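Local atomic coordinates of transcription factor IWS1 (Saccharomyces cerevisiae, PDB entry 3NFQ), a protein that helps regulate transcription by RNA polymerase II, possibly in both the recruitment and post-recruitment steps of TBP, and interacts with SPT6, SPT5 and ABD1. Residues Thr113-Leu116 with Lys117-Gly120; Ala139-Ala142 with Glu143-Ile146. All coordinates share one frame; numbering follows the deposited sequence.

Interaction 1: residues Thr113-Leu116 with Lys117-Gly120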
ATOM      1  N   THR A 113      12.037  10.214   3.473  1.00 30.11           N
ATOM      2  CA  THR A 113      12.445   9.288   4.502  1.00 31.15           C
ATOM      3  C   THR A 113      11.486   9.309   5.712  1.00 30.45           C
ATOM      4  O   THR A 113      11.138   8.263   6.230  1.00 29.79           O
ATOM      5  CB  THR A 113      13.914   9.533   4.917  1.00 32.32           C
ATOM      6  OG1 THR A 113      14.786   9.168   3.828  1.00 33.49           O
ATOM      7  CG2 THR A 113      14.285   8.679   6.142  1.00 33.51           C
ATOM      8  N   GLU A 114      11.033  10.480   6.134  1.00 30.32           N
ATOM      9  CA  GLU A 114      10.169  10.539   7.319  1.00 30.71           C
ATOM     10  C   GLU A 114       8.840   9.787   7.145  1.00 29.74           C
ATOM     11  O   GLU A 114       8.322   9.181   8.100  1.00 28.84           O
ATOM     12  CB  GLU A 114       9.901  11.974   7.777  1.00 31.54           C
ATOM     13  CG  GLU A 114       9.345  12.901   6.723  1.00 36.20           C
ATOM     14  CD  GLU A 114      10.432  13.734   6.006  1.00 43.38           C
ATOM     15  OE1 GLU A 114      11.619  13.263   5.897  1.00 44.88           O
ATOM     16  OE2 GLU A 114      10.071  14.861   5.550  1.00 44.44           O
ATOM     17  N   HIS A 115       8.284   9.842   5.937  1.00 27.03           N
ATOM     18  CA  HIS A 115       7.070   9.076   5.648  1.00 26.29           C
ATOM     19  C   HIS A 115       7.320   7.591   5.648  1.00 25.77           C
ATOM     20  O   HIS A 115       6.481   6.847   6.131  1.00 26.28           O
ATOM     21  CB  HIS A 115       6.474   9.484   4.323  1.00 25.47           C
ATOM     22  CG  HIS A 115       6.447  10.961   4.102  1.00 27.84           C
ATOM     23  ND1 HIS A 115       5.617  11.813   4.807  1.00 29.23           N
ATOM     24  CD2 HIS A 115       7.119  11.734   3.221  1.00 28.45           C
ATOM     25  CE1 HIS A 115       5.794  13.048   4.376  1.00 26.58           C
ATOM     26  NE2 HIS A 115       6.693  13.026   3.408  1.00 30.45           N
ATOM     27  N   LEU A 116       8.444   7.153   5.087  1.00 25.30           N
ATOM     28  CA  LEU A 116       8.799   5.726   5.115  1.00 27.24           C
ATOM     29  C   LEU A 116       8.904   5.195   6.555  1.00 28.33           C
ATOM     30  O   LEU A 116       8.507   4.065   6.849  1.00 28.47           O
ATOM     31  CB  LEU A 116      10.118   5.481   4.378  1.00 26.74           C
ATOM     32  CG  LEU A 116      10.075   5.846   2.896  1.00 26.32           C
ATOM     33  CD1 LEU A 116      11.464   5.795   2.266  1.00 24.26           C
ATOM     34  CD2 LEU A 116       9.130   4.925   2.189  1.00 23.12           C
ATOM     35  N   LYS A 117       9.487   6.007   7.429  1.00 29.29           N
ATOM     36  CA  LYS A 117       9.687   5.611   8.818  1.00 30.17           C
ATOM     37  C   LYS A 117       8.355   5.506   9.519  1.00 29.14           C
ATOM     38  O   LYS A 117       8.072   4.521  10.183  1.00 30.11           O
ATOM     39  CB  LYS A 117      10.550   6.636   9.554  1.00 31.90           C
ATOM     40  CG  LYS A 117      12.007   6.641   9.117  1.00 37.09           C
ATOM     41  CD  LYS A 117      12.729   5.355   9.474  1.00 45.10           C
ATOM     42  CE  LYS A 117      14.242   5.520   9.301  1.00 50.56           C
ATOM     43  NZ  LYS A 117      14.867   4.146   9.246  1.00 54.55           N
ATOM     44  N   GLU A 118       7.509   6.490   9.309  1.00 26.78           N
ATOM     45  CA  GLU A 118       6.288   6.609  10.053  1.00 26.43           C
ATOM     46  C   GLU A 118       5.240   5.554   9.597  1.00 24.17           C
ATOM     47  O   GLU A 118       4.422   5.047  10.379  1.00 22.25           O
ATOM     48  CB  GLU A 118       5.823   8.029   9.788  1.00 28.22           C
ATOM     49  CG  GLU A 118       4.487   8.412  10.311  1.00 35.74           C
ATOM     50  CD  GLU A 118       4.091   9.767   9.771  1.00 44.14           C
ATOM     51  OE1 GLU A 118       4.825  10.267   8.864  1.00 45.69           O
ATOM     52  OE2 GLU A 118       3.052  10.319  10.236  1.00 47.32           O
ATOM     53  N   SER A 119       5.323   5.183   8.330  1.00 21.66           N
ATOM     54  CA  SER A 119       4.369   4.250   7.753  1.00 19.43           C
ATOM     55  C   SER A 119       4.842   2.816   7.789  1.00 19.58           C
ATOM     56  O   SER A 119       4.046   1.901   7.606  1.00 19.14           O
ATOM     57  CB  SER A 119       4.119   4.687   6.308  1.00 17.38           C
ATOM     58  OG  SER A 119       5.291   4.539   5.537  1.00 15.48           O
ATOM     59  N   GLY A 120       6.140   2.610   8.024  1.00 19.11           N
ATOM     60  CA  GLY A 120       6.770   1.297   7.878  1.00 18.77           C
ATOM     61  C   GLY A 120       6.957   0.858   6.439  1.00 17.57           C
ATOM     62  O   GLY A 120       7.357  -0.264   6.185  1.00 16.38           O
TER
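Ser119 carries its hydroxyl between its own backbone N and carbonyl carbon (chi1 66°), and this turns OG back along the helix onto the carbonyl of His115. OG lies 2.7 Å from His115 O and donates to it. The same oxygen also takes the backbone bond from Ser119 N at 3.0 Å, and the two donors arrive from opposite faces of the carbonyl plane, so one residue grips this acceptor twice. OG is also hydrogen-bonded to Leu121 N, which ties the last turn of one helix to the first of the next. Two residues earlier, Lys117 N donates a hydrogen bond to Thr113 O at 3.0 Å, while Lys117 CG packs 3.4 Å from that oxygen before the chain bends and leads its amine away. Glu118 CB lies 3.2 Å from Glu114 O, and its extended side chain brings OE1 obliquely to the His115 ring, 4.4 Å from ND1. Glu114 CG covers one face of that ring. The side chain of Leu116 packs on Trp149 and Val111. Gly120 then serves as N-cap of helix 121-130: a helix C-terminus closed by a glycine with positive phi at the C' position, within the TFIIS N-terminal-like helical bundle.

Interaction 2: residues Ala139-Ala142 with Glu143-Ile146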
ATOM      1  N   ALA A 139      10.416  -5.512  -8.575  1.00 16.50           N
ATOM      2  CA  ALA A 139      11.567  -5.502  -7.670  1.00 16.76           C
ATOM      3  C   ALA A 139      12.499  -4.337  -8.031  1.00 17.26           C
ATOM      4  O   ALA A 139      12.985  -3.605  -7.157  1.00 15.04           O
ATOM      5  CB  ALA A 139      12.316  -6.869  -7.713  1.00 16.08           C
ATOM      6  N   ARG A 140      12.672  -4.115  -9.341  1.00 17.54           N
ATOM      7  CA  ARG A 140      13.537  -3.024  -9.808  1.00 17.81           C
ATOM      8  C   ARG A 140      12.901  -1.673  -9.599  1.00 17.42           C
ATOM      9  O   ARG A 140      13.556  -0.697  -9.310  1.00 16.11           O
ATOM     10  CB  ARG A 140      13.873  -3.258 -11.287  1.00 18.16           C
ATOM     11  CG  ARG A 140      14.746  -4.481 -11.509  1.00 21.02           C
ATOM     12  CD  ARG A 140      16.097  -4.457 -10.695  1.00 29.97           C
ATOM     13  NE  ARG A 140      16.136  -5.754 -10.087  1.00 39.33           N
ATOM     14  CZ  ARG A 140      15.972  -6.038  -8.788  1.00 41.27           C
ATOM     15  NH1 ARG A 140      15.907  -5.114  -7.815  1.00 42.72           N
ATOM     16  NH2 ARG A 140      15.928  -7.305  -8.463  1.00 42.51           N
ATOM     17  N   LEU A 141      11.593  -1.592  -9.787  1.00 16.53           N
ATOM     18  CA  LEU A 141      10.886  -0.361  -9.499  1.00 17.56           C
ATOM     19  C   LEU A 141      11.009  -0.059  -7.990  1.00 18.33           C
ATOM     20  O   LEU A 141      11.276   1.089  -7.611  1.00 19.68           O
ATOM     21  CB  LEU A 141       9.412  -0.394 -10.008  1.00 16.20           C
ATOM     22  CG  LEU A 141       8.534   0.768  -9.489  1.00 15.79           C
ATOM     23  CD1 LEU A 141       9.038   2.148  -9.870  1.00 17.87           C
ATOM     24  CD2 LEU A 141       7.073   0.521  -9.997  1.00 17.87           C
ATOM     25  N   ALA A 142      10.897  -1.088  -7.137  1.00 19.02           N
ATOM     26  CA  ALA A 142      11.027  -0.888  -5.676  1.00 16.96           C
ATOM     27  C   ALA A 142      12.441  -0.364  -5.357  1.00 18.60           C
ATOM     28  O   ALA A 142      12.608   0.515  -4.555  1.00 18.14           O
ATOM     29  CB  ALA A 142      10.731  -2.222  -4.932  1.00 15.68           C
ATOM     30  N   GLU A 143      13.456  -0.902  -6.024  1.00 18.64           N
ATOM     31  CA  GLU A 143      14.834  -0.472  -5.822  1.00 20.78           C
ATOM     32  C   GLU A 143      15.061   0.967  -6.298  1.00 20.42           C
ATOM     33  O   GLU A 143      15.759   1.724  -5.638  1.00 18.95           O
ATOM     34  CB  GLU A 143      15.748  -1.483  -6.543  1.00 22.15           C
ATOM     35  CG  GLU A 143      17.115  -1.064  -6.745  1.00 25.11           C
ATOM     36  CD  GLU A 143      17.826  -1.995  -7.710  1.00 33.65           C
ATOM     37  OE1 GLU A 143      18.393  -1.437  -8.679  1.00 35.42           O
ATOM     38  OE2 GLU A 143      17.746  -3.266  -7.525  1.00 34.21           O
ATOM     39  N   LYS A 144      14.450   1.353  -7.416  1.00 18.25           N
ATOM     40  CA  LYS A 144      14.491   2.750  -7.876  1.00 18.81           C
ATOM     41  C   LYS A 144      13.810   3.681  -6.899  1.00 19.22           C
ATOM     42  O   LYS A 144      14.306   4.772  -6.606  1.00 17.43           O
ATOM     43  CB  LYS A 144      13.790   2.893  -9.232  1.00 19.28           C
ATOM     44  CG  LYS A 144      13.692   4.358  -9.671  1.00 22.75           C
ATOM     45  CD  LYS A 144      12.558   4.488 -10.698  1.00 27.97           C
ATOM     46  CE  LYS A 144      11.851   5.847 -10.648  1.00 29.96           C
ATOM     47  NZ  LYS A 144      11.178   5.939 -12.042  1.00 34.69           N
ATOM     48  N   LEU A 145      12.650   3.262  -6.387  1.00 18.54           N
ATOM     49  CA  LEU A 145      11.885   4.158  -5.517  1.00 20.04           C
ATOM     50  C   LEU A 145      12.590   4.339  -4.181  1.00 19.77           C
ATOM     51  O   LEU A 145      12.641   5.445  -3.660  1.00 21.13           O
ATOM     52  CB  LEU A 145      10.504   3.603  -5.257  1.00 18.73           C
ATOM     53  CG  LEU A 145       9.618   3.754  -6.505  1.00 19.11           C
ATOM     54  CD1 LEU A 145       8.287   3.048  -6.194  1.00 21.40           C
ATOM     55  CD2 LEU A 145       9.389   5.201  -6.798  1.00 23.16           C
ATOM     56  N   ILE A 146      13.074   3.276  -3.604  1.00 21.71           N
ATOM     57  CA  ILE A 146      13.751   3.458  -2.310  1.00 23.58           C
ATOM     58  C   ILE A 146      14.992   4.383  -2.384  1.00 24.88           C
ATOM     59  O   ILE A 146      15.256   5.179  -1.463  1.00 25.59           O
ATOM     60  CB  ILE A 146      14.054   2.086  -1.604  1.00 25.24           C
ATOM     61  CG1 ILE A 146      14.330   2.282  -0.110  1.00 28.82           C
ATOM     62  CG2 ILE A 146      15.133   1.322  -2.231  1.00 26.13           C
ATOM     63  CD1 ILE A 146      12.999   2.421   0.663  1.00 23.12           C
TER
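Glu143, Leu141 and Ala142 bury the most surface here, at three consecutive positions of helix 136-149, a helix of the TFIIS N-terminal-like bundle. Glu143 reaches back one turn to Arg140 in an i to i+3 salt bridge, with OE2 2.6 Å from Arg140 NH1. Its chain runs straight out, CG anti to the backbone N (chi1 165°), whereas the arginine is bent at chi2 and chi3 and folds round to meet it. The carboxylate and guanidinium planes are 27° apart, and OE2 comes up obliquely to the guanidinium. Ala139 CB lies against one face of that group, near its rim, and Glu143 CB sits in plane at its edge.

Leu141 works on a different side of the helix. Its CD1 rests 3.8 Å from Leu145 CG, and the two leucines also meet Asn107 of helix 96-107. With an alanine at Leu145, Leu141 CD1 would probably lose this apolar neighbour and a gap would open beside Asn107. The methyl of Ala142 is buried, packing on Val125, Tyr128 and Thr129 of helix 121-130. Backbone bonds from i+4 amides run through the whole segment; the one from Ile146 N to Ala142 O spans 3.0 Å with an N-H...O angle of 169°, and Ile146 CG2 lies 3.5 Å from the same oxygen.

Overall arrangement
Going from the N terminus, the chain reaches interaction 1 in helix 113-119, passes through helix 121-130, and comes to interaction 2 in helix 136-149. The two follow in series: each closes only a helical turn, and neither encloses or crosses the other. Their centres lie about 16 Å apart, yet they meet directly, because Leu116 CD1 packs 4.0 Å from Ile146 CD1. Interaction 1 also leans on helix 77-85 through Leu78, with Arg82 hydrogen-bonded to the carbonyl of Ser119. Interaction 2 faces helices 96-107 and 121-130. Together they join five helices of the chain.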